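Local coordinates for protein N-terminal acetyltransferase B complex subunit MDM20 (Candida albicans, PDB 5K04) that serves as the non-catalytic subunit of the NatB N-terminal acetyltransferase complex, pairing with NAT3 and probably scaffolding it, at residues P275-I288 with K304-Y318. Sequence-based numbering, arbitrary orientation.
Sequences PTRNISLLKIELDI and KFNTKLCCYADLSQY
Arg277 grips Asp314 side-on: Arg277 NE meets Asp314 OD2 at 2.7 Å and Arg277 NH2 meets Asp314 OD1 at 3.0 Å, both oxygens approached on their syn side. The two flat groups are turned 34° apart. Arginine suits this place because its chain, with CG anti to the backbone N (chi1 170°) and extended on to NE, spans the gap, and NH2 is shared with Glu48 of the NAT3 subunit in a second salt bridge. Tyr301 OH also bonds Asp314 OD2, helping to satisfy the buried carboxylate. Phe305 brings its CZ to 3.4 Å from Arg277 CA, packing against the first turn of the helix, just after its N-cap Thr276. One turn further along, Leu281 lies across Asp314, and branched Ile284 works two ways: CD1 packs on Leu315 CD2 at 3.6 Å, while CG2 sits over the Tyr318 ring, 3.9 Å from its centroid, as a CH-pi contact. Tyrosine fits because its faces pack on Ile284 and Gln317 CG while its hydroxyl donates to Glu285 OE1 (2.8 Å). The margins are looser: exposed Ile288 merely touches Tyr318, and exposed Lys304 bends at its end beside Pro275. The 277-288 and 311-315 segments run at 30° to each other, with helix 295-305 between them in the chain, consistent with the TPR-like helical solenoid of MDM20/NAA25 subunits, here at the NAT3 interface near bound coenzyme A.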
ATOM      1  N   PRO A 275     -15.526  27.493 -22.536  1.00 67.18           N
ATOM      2  CA  PRO A 275     -16.312  26.275 -22.282  1.00 64.71           C
ATOM      3  C   PRO A 275     -15.492  25.113 -21.733  1.00 62.84           C
ATOM      4  O   PRO A 275     -15.699  23.964 -22.140  1.00 55.12           O
ATOM      5  CB  PRO A 275     -16.903  25.944 -23.662  1.00 63.05           C
ATOM      6  CG  PRO A 275     -15.967  26.572 -24.644  1.00 65.52           C
ATOM      7  CD  PRO A 275     -15.368  27.780 -23.974  1.00 71.59           C
ATOM      8  N   THR A 276     -14.580  25.390 -20.799  1.00 65.28           N
ATOM      9  CA  THR A 276     -13.762  24.332 -20.226  1.00 57.15           C
ATOM     10  C   THR A 276     -14.604  23.434 -19.322  1.00 54.72           C
ATOM     11  O   THR A 276     -15.716  23.782 -18.908  1.00 49.78           O
ATOM     12  CB  THR A 276     -12.575  24.901 -19.437  1.00 50.98           C
ATOM     13  OG1 THR A 276     -13.017  25.477 -18.199  1.00 37.76           O
ATOM     14  CG2 THR A 276     -11.831  25.952 -20.262  1.00 50.58           C
ATOM     15  N   ARG A 277     -14.063  22.241 -19.058  1.00 53.34           N
ATOM     16  CA  ARG A 277     -14.709  21.305 -18.143  1.00 51.87           C
ATOM     17  C   ARG A 277     -14.954  21.951 -16.785  1.00 48.29           C
ATOM     18  O   ARG A 277     -16.085  21.965 -16.285  1.00 48.21           O
ATOM     19  CB  ARG A 277     -13.853  20.044 -18.001  1.00 45.83           C
ATOM     20  CG  ARG A 277     -14.283  19.080 -16.887  1.00 48.34           C
ATOM     21  CD  ARG A 277     -13.885  17.628 -17.206  1.00 45.82           C
ATOM     22  NE  ARG A 277     -14.107  16.751 -16.057  1.00 48.61           N
ATOM     23  CZ  ARG A 277     -13.228  16.560 -15.071  1.00 54.33           C
ATOM     24  NH1 ARG A 277     -12.062  17.184 -15.098  1.00 48.66           N
ATOM     25  NH2 ARG A 277     -13.514  15.757 -14.051  1.00 55.57           N
ATOM     26  N   ASN A 278     -13.900  22.502 -16.180  1.00 53.59           N
ATOM     27  CA  ASN A 278     -14.022  23.034 -14.826  1.00 50.63           C
ATOM     28  C   ASN A 278     -15.024  24.181 -14.757  1.00 48.60           C
ATOM     29  O   ASN A 278     -15.755  24.315 -13.769  1.00 36.26           O
ATOM     30  CB  ASN A 278     -12.659  23.490 -14.323  1.00 37.61           C
ATOM     31  CG  ASN A 278     -11.822  22.339 -13.766  1.00 42.59           C
ATOM     32  OD1 ASN A 278     -12.329  21.239 -13.520  1.00 33.92           O
ATOM     33  ND2 ASN A 278     -10.536  22.601 -13.554  1.00 42.64           N
ATOM     34  N   ILE A 279     -15.068  25.020 -15.793  1.00 44.19           N
ATOM     35  CA  ILE A 279     -16.009  26.135 -15.791  1.00 48.28           C
ATOM     36  C   ILE A 279     -17.428  25.629 -16.031  1.00 51.27           C
ATOM     37  O   ILE A 279     -18.396  26.182 -15.492  1.00 41.07           O
ATOM     38  CB  ILE A 279     -15.590  27.181 -16.840  1.00 50.83           C
ATOM     39  CG1 ILE A 279     -14.323  27.901 -16.397  1.00 51.49           C
ATOM     40  CG2 ILE A 279     -16.728  28.176 -17.142  1.00 46.44           C
ATOM     41  CD1 ILE A 279     -13.801  28.861 -17.457  1.00 58.21           C
ATOM     42  N   SER A 280     -17.575  24.555 -16.810  1.00 57.23           N
ATOM     43  CA  SER A 280     -18.899  23.998 -17.056  1.00 50.88           C
ATOM     44  C   SER A 280     -19.490  23.423 -15.781  1.00 42.71           C
ATOM     45  O   SER A 280     -20.670  23.629 -15.488  1.00 42.41           O
ATOM     46  CB  SER A 280     -18.814  22.943 -18.151  1.00 46.84           C
ATOM     47  OG  SER A 280     -18.479  23.555 -19.381  1.00 42.85           O
ATOM     48  N   LEU A 281     -18.668  22.726 -14.994  1.00 50.12           N
ATOM     49  CA  LEU A 281     -19.119  22.241 -13.694  1.00 47.11           C
ATOM     50  C   LEU A 281     -19.312  23.395 -12.723  1.00 47.33           C
ATOM     51  O   LEU A 281     -20.227  23.365 -11.891  1.00 41.85           O
ATOM     52  CB  LEU A 281     -18.118  21.232 -13.123  1.00 46.96           C
ATOM     53  CG  LEU A 281     -18.079  19.860 -13.796  1.00 56.31           C
ATOM     54  CD1 LEU A 281     -17.032  18.968 -13.164  1.00 58.45           C
ATOM     55  CD2 LEU A 281     -19.438  19.186 -13.748  1.00 52.03           C
ATOM     56  N   LEU A 282     -18.459  24.416 -12.815  1.00 52.84           N
ATOM     57  CA  LEU A 282     -18.552  25.537 -11.884  1.00 56.36           C
ATOM     58  C   LEU A 282     -19.890  26.243 -12.010  1.00 52.28           C
ATOM     59  O   LEU A 282     -20.450  26.703 -11.009  1.00 41.10           O
ATOM     60  CB  LEU A 282     -17.419  26.524 -12.131  1.00 55.00           C
ATOM     61  CG  LEU A 282     -17.296  27.622 -11.079  1.00 55.06           C
ATOM     62  CD1 LEU A 282     -16.854  27.015  -9.752  1.00 44.88           C
ATOM     63  CD2 LEU A 282     -16.314  28.692 -11.546  1.00 56.71           C
ATOM     64  N   LYS A 283     -20.419  26.328 -13.240  1.00 57.40           N
ATOM     65  CA  LYS A 283     -21.709  26.974 -13.473  1.00 52.68           C
ATOM     66  C   LYS A 283     -22.819  26.282 -12.696  1.00 53.96           C
ATOM     67  O   LYS A 283     -23.749  26.943 -12.214  1.00 46.23           O
ATOM     68  CB  LYS A 283     -22.019  26.989 -14.967  1.00 46.62           C
ATOM     69  CG  LYS A 283     -21.252  28.055 -15.718  1.00 52.36           C
ATOM     70  CD  LYS A 283     -21.643  28.114 -17.179  1.00 63.10           C
ATOM     71  CE  LYS A 283     -20.907  29.243 -17.909  1.00 80.47           C
ATOM     72  NZ  LYS A 283     -21.370  30.624 -17.536  1.00 90.83           N
ATOM     73  N   ILE A 284     -22.713  24.958 -12.539  1.00 61.50           N
ATOM     74  CA  ILE A 284     -23.600  24.229 -11.638  1.00 58.78           C
ATOM     75  C   ILE A 284     -23.358  24.660 -10.203  1.00 53.82           C
ATOM     76  O   ILE A 284     -24.300  24.925  -9.446  1.00 51.96           O
ATOM     77  CB  ILE A 284     -23.401  22.713 -11.792  1.00 51.29           C
ATOM     78  CG1 ILE A 284     -23.443  22.318 -13.272  1.00 53.85           C
ATOM     79  CG2 ILE A 284     -24.472  21.982 -11.002  1.00 52.10           C
ATOM     80  CD1 ILE A 284     -23.174  20.857 -13.526  1.00 47.72           C
ATOM     81  N   GLU A 285     -22.088  24.710  -9.803  1.00 57.26           N
ATOM     82  CA  GLU A 285     -21.741  25.135  -8.451  1.00 51.95           C
ATOM     83  C   GLU A 285     -22.171  26.578  -8.198  1.00 54.18           C
ATOM     84  O   GLU A 285     -22.486  26.948  -7.061  1.00 46.58           O
ATOM     85  CB  GLU A 285     -20.237  24.968  -8.235  1.00 50.16           C
ATOM     86  CG  GLU A 285     -19.842  24.560  -6.814  1.00 62.21           C
ATOM     87  CD  GLU A 285     -19.941  23.070  -6.559  1.00 53.58           C
ATOM     88  OE1 GLU A 285     -19.590  22.282  -7.465  1.00 44.32           O
ATOM     89  OE2 GLU A 285     -20.366  22.690  -5.444  1.00 57.00           O
ATOM     90  N   LEU A 286     -22.218  27.399  -9.250  1.00 58.51           N
ATOM     91  CA  LEU A 286     -22.589  28.797  -9.075  1.00 56.50           C
ATOM     92  C   LEU A 286     -24.099  28.947  -8.957  1.00 58.21           C
ATOM     93  O   LEU A 286     -24.575  29.804  -8.208  1.00 47.54           O
ATOM     94  CB  LEU A 286     -22.035  29.639 -10.229  1.00 53.69           C
ATOM     95  CG  LEU A 286     -22.299  31.152 -10.174  1.00 58.26           C
ATOM     96  CD1 LEU A 286     -21.539  31.800  -9.029  1.00 51.70           C
ATOM     97  CD2 LEU A 286     -21.974  31.834 -11.509  1.00 61.03           C
ATOM     98  N   ASP A 287     -24.863  28.111  -9.674  1.00 64.86           N
ATOM     99  CA  ASP A 287     -26.313  28.074  -9.489  1.00 62.31           C
ATOM    100  C   ASP A 287     -26.675  27.691  -8.058  1.00 60.46           C
ATOM    101  O   ASP A 287     -27.524  28.330  -7.426  1.00 57.42           O
ATOM    102  CB  ASP A 287     -26.947  27.090 -10.470  1.00 65.43           C
ATOM    103  CG  ASP A 287     -26.839  27.550 -11.902  1.00 65.59           C
ATOM    104  OD1 ASP A 287     -26.372  28.689 -12.116  1.00 64.23           O
ATOM    105  OD2 ASP A 287     -27.210  26.768 -12.804  1.00 61.35           O
ATOM    106  N   ILE A 288     -26.042  26.640  -7.536  1.00 63.91           N
ATOM    107  CA  ILE A 288     -26.287  26.215  -6.161  1.00 66.89           C
ATOM    108  C   ILE A 288     -25.972  27.348  -5.190  1.00 65.88           C
ATOM    109  O   ILE A 288     -26.749  27.640  -4.273  1.00 58.66           O
ATOM    110  CB  ILE A 288     -25.460  24.952  -5.858  1.00 61.42           C
ATOM    111  CG1 ILE A 288     -26.010  23.763  -6.647  1.00 63.59           C
ATOM    112  CG2 ILE A 288     -25.405  24.661  -4.362  1.00 51.49           C
ATOM    113  CD1 ILE A 288     -25.104  22.543  -6.629  1.00 59.64           C
ATOM    114  N   LYS A 304     -21.767  19.138 -23.744  1.00 55.99           N
ATOM    115  CA  LYS A 304     -20.358  19.289 -24.055  1.00 61.46           C
ATOM    116  C   LYS A 304     -19.553  18.040 -23.728  1.00 60.43           C
ATOM    117  O   LYS A 304     -18.536  17.787 -24.382  1.00 58.13           O
ATOM    118  CB  LYS A 304     -19.795  20.494 -23.302  1.00 61.61           C
ATOM    119  CG  LYS A 304     -20.413  21.806 -23.744  1.00 68.70           C
ATOM    120  CD  LYS A 304     -19.828  22.990 -22.999  1.00 74.97           C
ATOM    121  CE  LYS A 304     -20.173  24.284 -23.717  1.00 87.19           C
ATOM    122  NZ  LYS A 304     -19.702  24.249 -25.140  1.00 96.83           N
ATOM    123  N   PHE A 305     -19.987  17.237 -22.744  1.00 60.04           N
ATOM    124  CA  PHE A 305     -19.134  16.174 -22.218  1.00 55.61           C
ATOM    125  C   PHE A 305     -19.757  14.773 -22.219  1.00 56.99           C
ATOM    126  O   PHE A 305     -19.164  13.854 -21.646  1.00 43.19           O
ATOM    127  CB  PHE A 305     -18.660  16.568 -20.817  1.00 48.02           C
ATOM    128  CG  PHE A 305     -17.738  17.761 -20.833  1.00 59.09           C
ATOM    129  CD1 PHE A 305     -16.385  17.605 -21.099  1.00 58.16           C
ATOM    130  CD2 PHE A 305     -18.232  19.051 -20.649  1.00 59.50           C
ATOM    131  CE1 PHE A 305     -15.537  18.706 -21.159  1.00 55.67           C
ATOM    132  CE2 PHE A 305     -17.396  20.151 -20.708  1.00 52.54           C
ATOM    133  CZ  PHE A 305     -16.043  19.975 -20.969  1.00 54.92           C
ATOM    134  N   ASN A 306     -20.893  14.559 -22.902  1.00 49.00           N
ATOM    135  CA  ASN A 306     -21.476  13.214 -22.911  1.00 47.18           C
ATOM    136  C   ASN A 306     -20.632  12.206 -23.696  1.00 44.11           C
ATOM    137  O   ASN A 306     -20.741  11.006 -23.441  1.00 35.13           O
ATOM    138  CB  ASN A 306     -22.902  13.235 -23.475  1.00 43.44           C
ATOM    139  CG  ASN A 306     -22.936  13.543 -24.963  1.00 41.29           C
ATOM    140  OD1 ASN A 306     -22.766  12.657 -25.799  1.00 44.49           O
ATOM    141  ND2 ASN A 306     -23.159  14.807 -25.297  1.00 49.61           N
ATOM    142  N   THR A 307     -19.808  12.662 -24.648  1.00 51.58           N
ATOM    143  CA  THR A 307     -18.877  11.788 -25.353  1.00 46.96           C
ATOM    144  C   THR A 307     -17.630  11.481 -24.534  1.00 49.91           C
ATOM    145  O   THR A 307     -16.724  10.810 -25.047  1.00 35.66           O
ATOM    146  CB  THR A 307     -18.452  12.400 -26.690  1.00 40.71           C
ATOM    147  OG1 THR A 307     -17.616  13.530 -26.451  1.00 36.47           O
ATOM    148  CG2 THR A 307     -19.668  12.834 -27.509  1.00 39.23           C
ATOM    149  N   LYS A 308     -17.572  11.939 -23.282  1.00 49.59           N
ATOM    150  CA  LYS A 308     -16.423  11.734 -22.407  1.00 44.15           C
ATOM    151  C   LYS A 308     -16.802  10.818 -21.252  1.00 44.69           C
ATOM    152  O   LYS A 308     -17.870  10.961 -20.646  1.00 36.42           O
ATOM    153  CB  LYS A 308     -15.891  13.064 -21.862  1.00 34.33           C
ATOM    154  CG  LYS A 308     -15.676  14.123 -22.952  1.00 47.18           C
ATOM    155  CD  LYS A 308     -14.621  13.711 -23.980  1.00 44.39           C
ATOM    156  CE  LYS A 308     -14.288  14.882 -24.909  1.00 46.27           C
ATOM    157  NZ  LYS A 308     -13.135  14.624 -25.831  1.00 54.90           N
ATOM    158  N   LEU A 309     -15.908   9.886 -20.939  1.00 52.61           N
ATOM    159  CA  LEU A 309     -16.202   8.921 -19.894  1.00 49.35           C
ATOM    160  C   LEU A 309     -16.361   9.582 -18.523  1.00 47.36           C
ATOM    161  O   LEU A 309     -16.924   8.970 -17.610  1.00 33.05           O
ATOM    162  CB  LEU A 309     -15.099   7.863 -19.902  1.00 44.20           C
ATOM    163  CG  LEU A 309     -15.419   6.474 -19.354  1.00 58.89           C
ATOM    164  CD1 LEU A 309     -16.556   5.806 -20.132  1.00 53.19           C
ATOM    165  CD2 LEU A 309     -14.170   5.622 -19.390  1.00 57.39           C
ATOM    166  N   CYS A 310     -15.913  10.832 -18.378  1.00 54.17           N
ATOM    167  CA  CYS A 310     -16.035  11.554 -17.115  1.00 54.20           C
ATOM    168  C   CYS A 310     -17.464  11.993 -16.805  1.00 47.10           C
ATOM    169  O   CYS A 310     -17.769  12.204 -15.624  1.00 40.68           O
ATOM    170  CB  CYS A 310     -15.112  12.786 -17.107  1.00 53.36           C
ATOM    171  SG  CYS A 310     -15.471  14.112 -18.241  1.00 30.14           S
ATOM    172  N   CYS A 311     -18.344  12.108 -17.821  1.00 42.25           N
ATOM    173  CA  CYS A 311     -19.603  12.838 -17.660  1.00 46.84           C
ATOM    174  C   CYS A 311     -20.383  12.372 -16.429  1.00 34.44           C
ATOM    175  O   CYS A 311     -20.770  13.181 -15.579  1.00 31.10           O
ATOM    176  CB  CYS A 311     -20.464  12.701 -18.930  1.00 47.01           C
ATOM    177  SG  CYS A 311     -21.876  13.781 -18.987  1.00 33.73           S
ATOM    178  N   TYR A 312     -20.615  11.066 -16.323  1.00 42.04           N
ATOM    179  CA  TYR A 312     -21.454  10.532 -15.251  1.00 50.12           C
ATOM    180  C   TYR A 312     -20.887  10.860 -13.879  1.00 53.21           C
ATOM    181  O   TYR A 312     -21.621  11.296 -12.985  1.00 46.21           O
ATOM    182  CB  TYR A 312     -21.599   9.018 -15.385  1.00 42.72           C
ATOM    183  CG  TYR A 312     -22.295   8.409 -14.195  1.00 45.14           C
ATOM    184  CD1 TYR A 312     -23.679   8.491 -14.056  1.00 47.60           C
ATOM    185  CD2 TYR A 312     -21.578   7.754 -13.214  1.00 47.12           C
ATOM    186  CE1 TYR A 312     -24.326   7.934 -12.964  1.00 42.74           C
ATOM    187  CE2 TYR A 312     -22.213   7.196 -12.119  1.00 47.41           C
ATOM    188  CZ  TYR A 312     -23.589   7.292 -11.997  1.00 45.10           C
ATOM    189  OH  TYR A 312     -24.206   6.730 -10.899  1.00 45.97           O
ATOM    190  N   ALA A 313     -19.584  10.610 -13.681  1.00 50.32           N
ATOM    191  CA  ALA A 313     -18.986  10.837 -12.365  1.00 50.82           C
ATOM    192  C   ALA A 313     -19.017  12.318 -11.993  1.00 43.61           C
ATOM    193  O   ALA A 313     -19.184  12.668 -10.820  1.00 33.19           O
ATOM    194  CB  ALA A 313     -17.554  10.291 -12.330  1.00 36.48           C
ATOM    195  N   ASP A 314     -18.892  13.192 -12.983  1.00 46.60           N
ATOM    196  CA  ASP A 314     -18.955  14.623 -12.725  1.00 43.57           C
ATOM    197  C   ASP A 314     -20.369  15.069 -12.321  1.00 46.58           C
ATOM    198  O   ASP A 314     -20.533  15.879 -11.400  1.00 36.68           O
ATOM    199  CB  ASP A 314     -18.463  15.371 -13.967  1.00 42.50           C
ATOM    200  CG  ASP A 314     -16.943  15.196 -14.226  1.00 41.05           C
ATOM    201  OD1 ASP A 314     -16.232  14.578 -13.399  1.00 32.25           O
ATOM    202  OD2 ASP A 314     -16.461  15.701 -15.268  1.00 31.52           O
ATOM    203  N   LEU A 315     -21.408  14.561 -12.993  1.00 55.09           N
ATOM    204  CA  LEU A 315     -22.765  15.043 -12.725  1.00 53.12           C
ATOM    205  C   LEU A 315     -23.445  14.336 -11.556  1.00 53.66           C
ATOM    206  O   LEU A 315     -24.163  14.977 -10.775  1.00 43.39           O
ATOM    207  CB  LEU A 315     -23.637  14.905 -13.975  1.00 46.67           C
ATOM    208  CG  LEU A 315     -23.303  15.917 -15.064  1.00 50.32           C
ATOM    209  CD1 LEU A 315     -24.176  15.691 -16.290  1.00 56.17           C
ATOM    210  CD2 LEU A 315     -23.436  17.367 -14.553  1.00 42.33           C
ATOM    211  N   SER A 316     -23.227  13.027 -11.416  1.00 59.89           N
ATOM    212  CA  SER A 316     -23.930  12.237 -10.413  1.00 64.20           C
ATOM    213  C   SER A 316     -23.620  12.683  -8.995  1.00 63.95           C
ATOM    214  O   SER A 316     -24.325  12.269  -8.066  1.00 66.60           O
ATOM    215  CB  SER A 316     -23.585  10.754 -10.584  1.00 58.03           C
ATOM    216  OG  SER A 316     -22.190  10.540 -10.436  1.00 56.05           O
ATOM    217  N   GLN A 317     -22.593  13.510  -8.804  1.00 59.62           N
ATOM    218  CA  GLN A 317     -22.328  14.060  -7.483  1.00 64.13           C
ATOM    219  C   GLN A 317     -23.313  15.161  -7.105  1.00 63.94           C
ATOM    220  O   GLN A 317     -23.393  15.530  -5.929  1.00 59.94           O
ATOM    221  CB  GLN A 317     -20.901  14.599  -7.424  1.00 61.61           C
ATOM    222  CG  GLN A 317     -20.723  15.923  -8.119  1.00 67.97           C
ATOM    223  CD  GLN A 317     -19.283  16.375  -8.099  1.00 80.65           C
ATOM    224  OE1 GLN A 317     -18.884  17.206  -7.273  1.00 80.94           O
ATOM    225  NE2 GLN A 317     -18.484  15.818  -9.004  1.00 87.26           N
ATOM    226  N   TYR A 318     -24.044  15.703  -8.072  1.00 62.40           N
ATOM    227  CA  TYR A 318     -25.101  16.664  -7.813  1.00 59.97           C
ATOM    228  C   TYR A 318     -26.440  15.945  -7.763  1.00 60.50           C
ATOM    229  O   TYR A 318     -26.554  14.764  -8.100  1.00 60.69           O
ATOM    230  CB  TYR A 318     -25.121  17.766  -8.880  1.00 56.94           C
ATOM    231  CG  TYR A 318     -23.790  18.470  -9.050  1.00 58.66           C
ATOM    232  CD1 TYR A 318     -23.302  19.318  -8.060  1.00 52.61           C
ATOM    233  CD2 TYR A 318     -23.025  18.291 -10.194  1.00 59.90           C
ATOM    234  CE1 TYR A 318     -22.094  19.971  -8.206  1.00 58.96           C
ATOM    235  CE2 TYR A 318     -21.804  18.932 -10.343  1.00 61.54           C
ATOM    236  CZ  TYR A 318     -21.347  19.776  -9.343  1.00 56.62           C
ATOM    237  OH  TYR A 318     -20.143  20.421  -9.472  1.00 43.14           O
TER
HETATM  238  O   HOH W   1     -17.727  20.031  -5.867  1.00 37.35           O